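Local atomic coordinates of NDP-rhamnosyltransferase (Saccharopolyspora spinosa, PDB entry 3TSA), a protein that belongs to the glycosyltransferases of the GT-B fold, built from two Rossmann-like domains that face each other across a cleft. Residues M228-T233 against I255-E260; A236-A241 against R262-D267. All blocks are in the same frame, centred on the assembly; numbering follows the deposited sequence.

Contact 1: residues M228-T233 against I255-E260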
ATOM      1  N   MET A 228      -7.765 -14.534 -13.074  1.00 22.40           N
ATOM      2  CA  MET A 228      -7.471 -14.581 -14.543  1.00 21.94           C
ATOM      3  C   MET A 228      -7.449 -16.023 -15.019  1.00 21.11           C
ATOM      4  O   MET A 228      -7.980 -16.290 -16.076  1.00 18.71           O
ATOM      5  CB  MET A 228      -6.155 -13.898 -14.976  1.00 24.21           C
ATOM      6  CG  MET A 228      -6.038 -12.394 -14.889  1.00 31.69           C
ATOM      7  SD  MET A 228      -7.115 -11.327 -15.865  1.00 47.42           S
ATOM      8  CE  MET A 228      -6.721 -11.886 -17.559  1.00 44.79           C
ATOM      9  N   VAL A 229      -6.797 -16.886 -14.259  1.00 21.45           N
ATOM     10  CA  VAL A 229      -6.712 -18.303 -14.605  1.00 21.82           C
ATOM     11  C   VAL A 229      -8.109 -18.928 -14.711  1.00 20.01           C
ATOM     12  O   VAL A 229      -8.399 -19.463 -15.734  1.00 18.99           O
ATOM     13  CB  VAL A 229      -5.808 -19.097 -13.650  1.00 23.69           C
ATOM     14  CG1 VAL A 229      -5.814 -20.607 -14.051  1.00 28.18           C
ATOM     15  CG2 VAL A 229      -4.352 -18.566 -13.749  1.00 27.17           C
ATOM     16  N   LEU A 230      -8.966 -18.777 -13.706  1.00 18.46           N
ATOM     17  CA  LEU A 230     -10.316 -19.392 -13.724  1.00 17.58           C
ATOM     18  C   LEU A 230     -11.259 -18.783 -14.735  1.00 18.73           C
ATOM     19  O   LEU A 230     -12.134 -19.480 -15.266  1.00 18.26           O
ATOM     20  CB  LEU A 230     -10.963 -19.437 -12.313  1.00 18.67           C
ATOM     21  CG  LEU A 230     -10.166 -20.219 -11.264  1.00 19.82           C
ATOM     22  CD1 LEU A 230     -10.824 -19.985  -9.893  1.00 19.07           C
ATOM     23  CD2 LEU A 230     -10.182 -21.720 -11.706  1.00 21.17           C
ATOM     24  N   ASN A 231     -11.114 -17.466 -14.974  1.00 18.93           N
ATOM     25  CA  ASN A 231     -11.798 -16.831 -16.111  1.00 20.35           C
ATOM     26  C   ASN A 231     -11.450 -17.536 -17.407  1.00 20.90           C
ATOM     27  O   ASN A 231     -12.278 -17.689 -18.300  1.00 22.11           O
ATOM     28  CB  ASN A 231     -11.492 -15.322 -16.198  1.00 20.39           C
ATOM     29  CG  ASN A 231     -12.290 -14.530 -15.162  1.00 23.56           C
ATOM     30  OD1 ASN A 231     -13.122 -15.108 -14.475  1.00 25.72           O
ATOM     31  ND2 ASN A 231     -12.026 -13.207 -15.040  1.00 26.75           N
ATOM     32  N   ALA A 232     -10.196 -17.941 -17.521  1.00 19.37           N
ATOM     33  CA  ALA A 232      -9.739 -18.554 -18.763  1.00 20.58           C
ATOM     34  C   ALA A 232     -10.154 -20.040 -18.857  1.00 19.10           C
ATOM     35  O   ALA A 232     -10.586 -20.508 -19.907  1.00 21.11           O
ATOM     36  CB  ALA A 232      -8.197 -18.381 -18.917  1.00 18.39           C
ATOM     37  N   THR A 233      -9.966 -20.776 -17.761  1.00 18.15           N
ATOM     38  CA  THR A 233     -10.092 -22.228 -17.720  1.00 16.90           C
ATOM     39  C   THR A 233     -11.546 -22.734 -17.504  1.00 16.03           C
ATOM     40  O   THR A 233     -11.856 -23.862 -17.883  1.00 19.55           O
ATOM     41  CB  THR A 233      -9.234 -22.842 -16.587  1.00 17.78           C
ATOM     42  OG1 THR A 233      -9.661 -22.343 -15.306  1.00 15.17           O
ATOM     43  CG2 THR A 233      -7.701 -22.600 -16.805  1.00 17.23           C
ATOM     44  N   ILE A 255      -9.715 -23.571   0.602  1.00 16.27           N
ATOM     45  CA  ILE A 255      -9.931 -23.207  -0.826  1.00 16.46           C
ATOM     46  C   ILE A 255      -9.953 -21.698  -0.942  1.00 18.22           C
ATOM     47  O   ILE A 255     -10.799 -20.996  -0.328  1.00 16.81           O
ATOM     48  CB  ILE A 255     -11.237 -23.814  -1.403  1.00 16.63           C
ATOM     49  CG1 ILE A 255     -11.171 -25.327  -1.430  1.00 17.82           C
ATOM     50  CG2 ILE A 255     -11.401 -23.426  -2.849  1.00 15.94           C
ATOM     51  CD1 ILE A 255     -12.553 -25.994  -1.375  1.00 21.51           C
ATOM     52  N   ALA A 256      -8.971 -21.183  -1.701  1.00 16.97           N
ATOM     53  CA  ALA A 256      -8.757 -19.737  -1.865  1.00 18.60           C
ATOM     54  C   ALA A 256      -8.994 -19.355  -3.344  1.00 20.18           C
ATOM     55  O   ALA A 256      -8.082 -19.525  -4.178  1.00 21.46           O
ATOM     56  CB  ALA A 256      -7.327 -19.330  -1.392  1.00 19.15           C
ATOM     57  N   VAL A 257     -10.215 -18.930  -3.697  1.00 20.82           N
ATOM     58  CA  VAL A 257     -10.539 -18.523  -5.075  1.00 19.96           C
ATOM     59  C   VAL A 257     -11.300 -17.212  -4.974  1.00 20.17           C
ATOM     60  O   VAL A 257     -11.775 -16.918  -3.876  1.00 20.36           O
ATOM     61  CB  VAL A 257     -11.336 -19.583  -5.869  1.00 21.91           C
ATOM     62  CG1 VAL A 257     -10.544 -20.908  -5.884  1.00 22.08           C
ATOM     63  CG2 VAL A 257     -12.764 -19.728  -5.341  1.00 21.49           C
ATOM     64  N   PRO A 258     -11.402 -16.431  -6.073  1.00 19.27           N
ATOM     65  CA  PRO A 258     -12.066 -15.120  -6.050  1.00 21.57           C
ATOM     66  C   PRO A 258     -13.525 -15.270  -5.727  1.00 23.60           C
ATOM     67  O   PRO A 258     -14.113 -16.310  -6.065  1.00 22.09           O
ATOM     68  CB  PRO A 258     -11.953 -14.665  -7.515  1.00 22.47           C
ATOM     69  CG  PRO A 258     -10.659 -15.302  -7.946  1.00 20.61           C
ATOM     70  CD  PRO A 258     -10.800 -16.677  -7.399  1.00 21.86           C
ATOM     71  N   PRO A 259     -14.145 -14.233  -5.147  1.00 25.04           N
ATOM     72  CA  PRO A 259     -15.543 -14.299  -4.747  1.00 27.16           C
ATOM     73  C   PRO A 259     -16.488 -14.846  -5.839  1.00 29.15           C
ATOM     74  O   PRO A 259     -17.314 -15.749  -5.553  1.00 28.79           O
ATOM     75  CB  PRO A 259     -15.898 -12.826  -4.448  1.00 27.84           C
ATOM     76  CG  PRO A 259     -14.626 -12.153  -4.140  1.00 27.34           C
ATOM     77  CD  PRO A 259     -13.545 -12.896  -4.932  1.00 26.60           C
ATOM     78  N   GLU A 260     -16.369 -14.347  -7.071  1.00 30.69           N
ATOM     79  CA  GLU A 260     -17.311 -14.827  -8.140  1.00 32.63           C
ATOM     80  C   GLU A 260     -17.126 -16.293  -8.568  1.00 32.56           C
ATOM     81  O   GLU A 260     -18.013 -16.885  -9.182  1.00 35.57           O
ATOM     82  CB  GLU A 260     -17.325 -13.904  -9.353  1.00 32.93           C
ATOM     83  CG  GLU A 260     -16.107 -14.034 -10.250  1.00 34.19           C
ATOM     84  CD  GLU A 260     -14.872 -13.274  -9.737  1.00 39.66           C
ATOM     85  OE1 GLU A 260     -14.855 -12.654  -8.620  1.00 40.40           O
ATOM     86  OE2 GLU A 260     -13.888 -13.326 -10.494  1.00 38.95           O
TER

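Contact 2: residues A236-A241 against R262-D267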
ATOM      1  N   ALA A 236     -12.920 -26.399 -14.326  1.00 15.31           N
ATOM      2  CA  ALA A 236     -12.284 -27.735 -14.299  1.00 16.09           C
ATOM      3  C   ALA A 236     -11.068 -27.897 -13.382  1.00 14.40           C
ATOM      4  O   ALA A 236     -11.070 -28.847 -12.620  1.00 13.84           O
ATOM      5  CB  ALA A 236     -11.955 -28.277 -15.723  1.00 16.13           C
ATOM      6  N   PRO A 237     -10.072 -26.989 -13.400  1.00 16.53           N
ATOM      7  CA  PRO A 237      -8.881 -27.206 -12.532  1.00 14.57           C
ATOM      8  C   PRO A 237      -9.212 -27.101 -11.022  1.00 16.15           C
ATOM      9  O   PRO A 237      -8.725 -27.918 -10.211  1.00 16.18           O
ATOM     10  CB  PRO A 237      -7.867 -26.185 -13.037  1.00 13.23           C
ATOM     11  CG  PRO A 237      -8.685 -25.117 -13.610  1.00 16.70           C
ATOM     12  CD  PRO A 237      -9.879 -25.810 -14.270  1.00 16.55           C
ATOM     13  N   LEU A 238     -10.206 -26.274 -10.710  1.00 15.77           N
ATOM     14  CA  LEU A 238     -10.662 -26.120  -9.325  1.00 15.35           C
ATOM     15  C   LEU A 238     -11.413 -27.376  -8.913  1.00 15.96           C
ATOM     16  O   LEU A 238     -11.155 -27.943  -7.845  1.00 15.73           O
ATOM     17  CB  LEU A 238     -11.566 -24.908  -9.179  1.00 16.46           C
ATOM     18  CG  LEU A 238     -12.041 -24.487  -7.778  1.00 15.99           C
ATOM     19  CD1 LEU A 238     -10.859 -24.182  -6.811  1.00 17.78           C
ATOM     20  CD2 LEU A 238     -13.048 -23.306  -7.872  1.00 16.80           C
ATOM     21  N   LEU A 239     -12.317 -27.844  -9.765  1.00 14.64           N
ATOM     22  CA  LEU A 239     -13.118 -29.013  -9.360  1.00 15.42           C
ATOM     23  C   LEU A 239     -12.173 -30.185  -9.209  1.00 14.74           C
ATOM     24  O   LEU A 239     -12.346 -31.027  -8.278  1.00 15.82           O
ATOM     25  CB  LEU A 239     -14.131 -29.306 -10.485  1.00 15.63           C
ATOM     26  CG  LEU A 239     -15.232 -28.246 -10.584  1.00 21.84           C
ATOM     27  CD1 LEU A 239     -16.169 -28.479 -11.828  1.00 27.36           C
ATOM     28  CD2 LEU A 239     -16.009 -28.184  -9.234  1.00 26.70           C
ATOM     29  N   ARG A 240     -11.214 -30.290 -10.150  1.00 14.59           N
ATOM     30  CA  ARG A 240     -10.282 -31.423 -10.136  1.00 14.29           C
ATOM     31  C   ARG A 240      -9.472 -31.409  -8.877  1.00 14.37           C
ATOM     32  O   ARG A 240      -9.296 -32.450  -8.264  1.00 11.95           O
ATOM     33  CB  ARG A 240      -9.337 -31.438 -11.344  1.00 13.82           C
ATOM     34  CG  ARG A 240     -10.046 -31.894 -12.630  1.00 14.29           C
ATOM     35  CD  ARG A 240      -9.412 -31.385 -13.933  1.00 15.95           C
ATOM     36  NE  ARG A 240     -10.202 -31.860 -15.114  1.00 16.12           N
ATOM     37  CZ  ARG A 240     -10.067 -31.392 -16.365  1.00 14.42           C
ATOM     38  NH1 ARG A 240      -9.285 -30.387 -16.651  1.00 18.34           N
ATOM     39  NH2 ARG A 240     -10.859 -31.890 -17.319  1.00 20.66           N
ATOM     40  N   ALA A 241      -8.983 -30.249  -8.464  1.00 15.31           N
ATOM     41  CA  ALA A 241      -8.148 -30.190  -7.242  1.00 14.29           C
ATOM     42  C   ALA A 241      -8.945 -30.446  -5.990  1.00 15.12           C
ATOM     43  O   ALA A 241      -8.450 -31.084  -5.070  1.00 15.57           O
ATOM     44  CB  ALA A 241      -7.449 -28.768  -7.124  1.00 14.96           C
ATOM     45  N   ARG A 262     -16.688 -18.721  -6.264  1.00 29.39           N
ATOM     46  CA  ARG A 262     -16.997 -19.498  -5.083  1.00 30.40           C
ATOM     47  C   ARG A 262     -18.294 -20.280  -5.328  1.00 30.24           C
ATOM     48  O   ARG A 262     -18.480 -21.389  -4.816  1.00 31.07           O
ATOM     49  CB  ARG A 262     -17.024 -18.566  -3.820  1.00 30.63           C
ATOM     50  CG  ARG A 262     -15.574 -18.147  -3.416  1.00 30.83           C
ATOM     51  CD  ARG A 262     -15.457 -17.129  -2.270  1.00 32.21           C
ATOM     52  NE  ARG A 262     -14.142 -16.484  -2.344  1.00 33.80           N
ATOM     53  CZ  ARG A 262     -13.775 -15.380  -1.711  1.00 31.07           C
ATOM     54  NH1 ARG A 262     -14.642 -14.765  -0.938  1.00 29.21           N
ATOM     55  NH2 ARG A 262     -12.526 -14.887  -1.863  1.00 27.22           N
ATOM     56  N   ALA A 263     -19.152 -19.748  -6.199  1.00 31.62           N
ATOM     57  CA  ALA A 263     -20.407 -20.442  -6.542  1.00 32.70           C
ATOM     58  C   ALA A 263     -20.208 -21.796  -7.274  1.00 33.51           C
ATOM     59  O   ALA A 263     -21.065 -22.695  -7.217  1.00 34.95           O
ATOM     60  CB  ALA A 263     -21.317 -19.485  -7.362  1.00 33.04           C
ATOM     61  N   LEU A 264     -19.063 -21.953  -7.924  1.00 32.91           N
ATOM     62  CA  LEU A 264     -18.676 -23.220  -8.549  1.00 33.51           C
ATOM     63  C   LEU A 264     -18.577 -24.408  -7.547  1.00 33.13           C
ATOM     64  O   LEU A 264     -18.645 -25.571  -7.936  1.00 32.99           O
ATOM     65  CB  LEU A 264     -17.326 -23.043  -9.289  1.00 33.95           C
ATOM     66  CG  LEU A 264     -17.171 -21.928 -10.343  1.00 34.79           C
ATOM     67  CD1 LEU A 264     -15.727 -21.789 -10.880  1.00 34.22           C
ATOM     68  CD2 LEU A 264     -18.195 -22.129 -11.553  1.00 34.55           C
ATOM     69  N   LEU A 265     -18.405 -24.104  -6.266  1.00 32.54           N
ATOM     70  CA  LEU A 265     -18.149 -25.105  -5.254  1.00 32.05           C
ATOM     71  C   LEU A 265     -19.413 -25.602  -4.549  1.00 34.07           C
ATOM     72  O   LEU A 265     -19.652 -25.239  -3.396  1.00 35.55           O
ATOM     73  CB  LEU A 265     -17.245 -24.493  -4.192  1.00 30.72           C
ATOM     74  CG  LEU A 265     -15.871 -24.031  -4.683  1.00 30.45           C
ATOM     75  CD1 LEU A 265     -15.132 -23.262  -3.580  1.00 30.29           C
ATOM     76  CD2 LEU A 265     -15.089 -25.226  -5.271  1.00 27.78           C
ATOM     77  N   THR A 266     -20.179 -26.479  -5.170  1.00 33.09           N
ATOM     78  CA  THR A 266     -21.366 -27.021  -4.493  1.00 33.94           C
ATOM     79  C   THR A 266     -21.112 -28.276  -3.646  1.00 34.27           C
ATOM     80  O   THR A 266     -20.086 -28.962  -3.807  1.00 33.83           O
ATOM     81  CB  THR A 266     -22.484 -27.278  -5.526  1.00 33.78           C
ATOM     82  OG1 THR A 266     -22.117 -28.335  -6.431  1.00 37.56           O
ATOM     83  CG2 THR A 266     -22.689 -26.016  -6.311  1.00 32.29           C
ATOM     84  N   ASP A 267     -22.030 -28.561  -2.722  1.00 33.92           N
ATOM     85  CA  ASP A 267     -21.960 -29.733  -1.834  1.00 35.10           C
ATOM     86  C   ASP A 267     -20.557 -29.919  -1.292  1.00 35.77           C
ATOM     87  O   ASP A 267     -20.037 -31.029  -1.226  1.00 36.97           O
ATOM     88  CB  ASP A 267     -22.511 -31.029  -2.487  1.00 35.09           C
ATOM     89  CG  ASP A 267     -24.011 -30.954  -2.772  1.00 35.50           C
ATOM     90  OD1 ASP A 267     -24.711 -30.002  -2.367  1.00 34.70           O
ATOM     91  OD2 ASP A 267     -24.498 -31.850  -3.457  1.00 39.91           O
TER

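Contact 1: residues M228-T233 against I255-E260
L230 reaches from helix 227-233 to the V257-P258 step with a single methyl, and its side chain can be read atom by atom. CB leaves the helix in the direction of segment 255-260 but makes no close approach to it, and the same is true of CG. The first torsion sets CG opposite the carbonyl carbon and next to the backbone N (chi1 -59°), and a nearly straight second torsion (171°) extends the chain until CD1 stands furthest from the helix. The CG-CD1 bond points almost directly at V257, whose CB lies 4.1 Å from L230 CD1. V257 CG1 is likewise 4.1 Å from L230 CD1, so the methyl touches both the branch point and one arm of the valine. The two side chains cross at roughly a right angle. A third contact comes from a different direction: CD of P258, the side-chain end of the ring, which closes it onto N, is also 4.1 Å from L230 CD1. The remaining methyl of L230, CD2, turns instead to the next helix, where P237 CG is 4.2 Å from it.

Polar groups lie beside this apolar point but do not join across it. N231 OD1 and E260 OE2 are 4.4 Å apart with no hydrogen bond between them; the glutamate instead forms a salt bridge through OE1 to R227, just ahead of segment 228-233, and N231 packs on H261.

Just before V257, I255 and A256 end strand 251-256, where backbone bonds join I255 to R273 and A275 and A256 to I223. I255 and V257 both lean on L238 of helix 236-246. L230 CD1 meets the residues directly after strand 251-256, alongside the helix that follows its own.

Contact 2: residues A236-A241 against R262-D267
L238 and L265 form the centre of this contact, methyl against methyl: CD2 of L238 lies 3.8 Å from CD2 of L265, which is also 4.0 Å from CG of L238. Their side chains cross at about a right angle, and one methyl of L265 therefore bears on both the branch point and an arm of its partner. L264 adds a looser touch to the same arm, its CD1 being 4.3 Å from L238 CD2. On the exposed margin the chemistry changes, for CD2 of L239 rests 3.9 Å from the carbonyl oxygen of L264, an ordinary van der Waals approach of a methyl to a backbone oxygen.

One shell further out lie the features that hold these groups in place. L238 carries its CG opposite the backbone N (chi1 -174°), which swings the fork off the helix toward the loop, while I223 of strand 219-224 packs against the same leucine. The helix turn is regular, with R240 N bonded to A236 O and A241 N to P237 O. On the loop side, the chain turns back on itself through a bond from L265 N to R262 O, 3.1 Å long, and T266 N makes a weak bond to L264 O. R262 points its CB away from the helix; its NE bonds V257 O and its NH2 bonds S277 OG, linking this part of the loop to V257, just after strand 251-256, and to S277, a few residues past strand 272-274. L265 packs in addition on I274 of strand 272-274, and L264 on P235.

Helix 236-246 is the second helix, after 227-233, in the beta-alpha-beta connection between the adjacent parallel strands 219-224 and 251-256. The contact is thus leucine packing of a crossover helix against the loop leading to the edge strand 272-274, in a Rossmann-like domain of the GT-B fold.

Both contacts belong to the same Rossmann-like domain and share their apolar character, neither having a hydrogen bond between its segments. Contact 1 lies nearer the chain centre, its own centre about 14 Å away against about 22 Å for contact 2, yet each combines two buried side chains with an exposed margin. In contact 1 that margin is polar, whereas in contact 2 it is largely leucine. They differ also in size: contact 2 buries 178 Å² and contact 1 110 Å². Helix 227-233 supplies one side of contact 1 and the following helix 236-246 one side of contact 2; the chain running out of strand 251-256 supplies the other. The two meet where V257 CG1 packs 3.4 Å from L238 CD1, so V257 and L238 each serve both neighbourhoods.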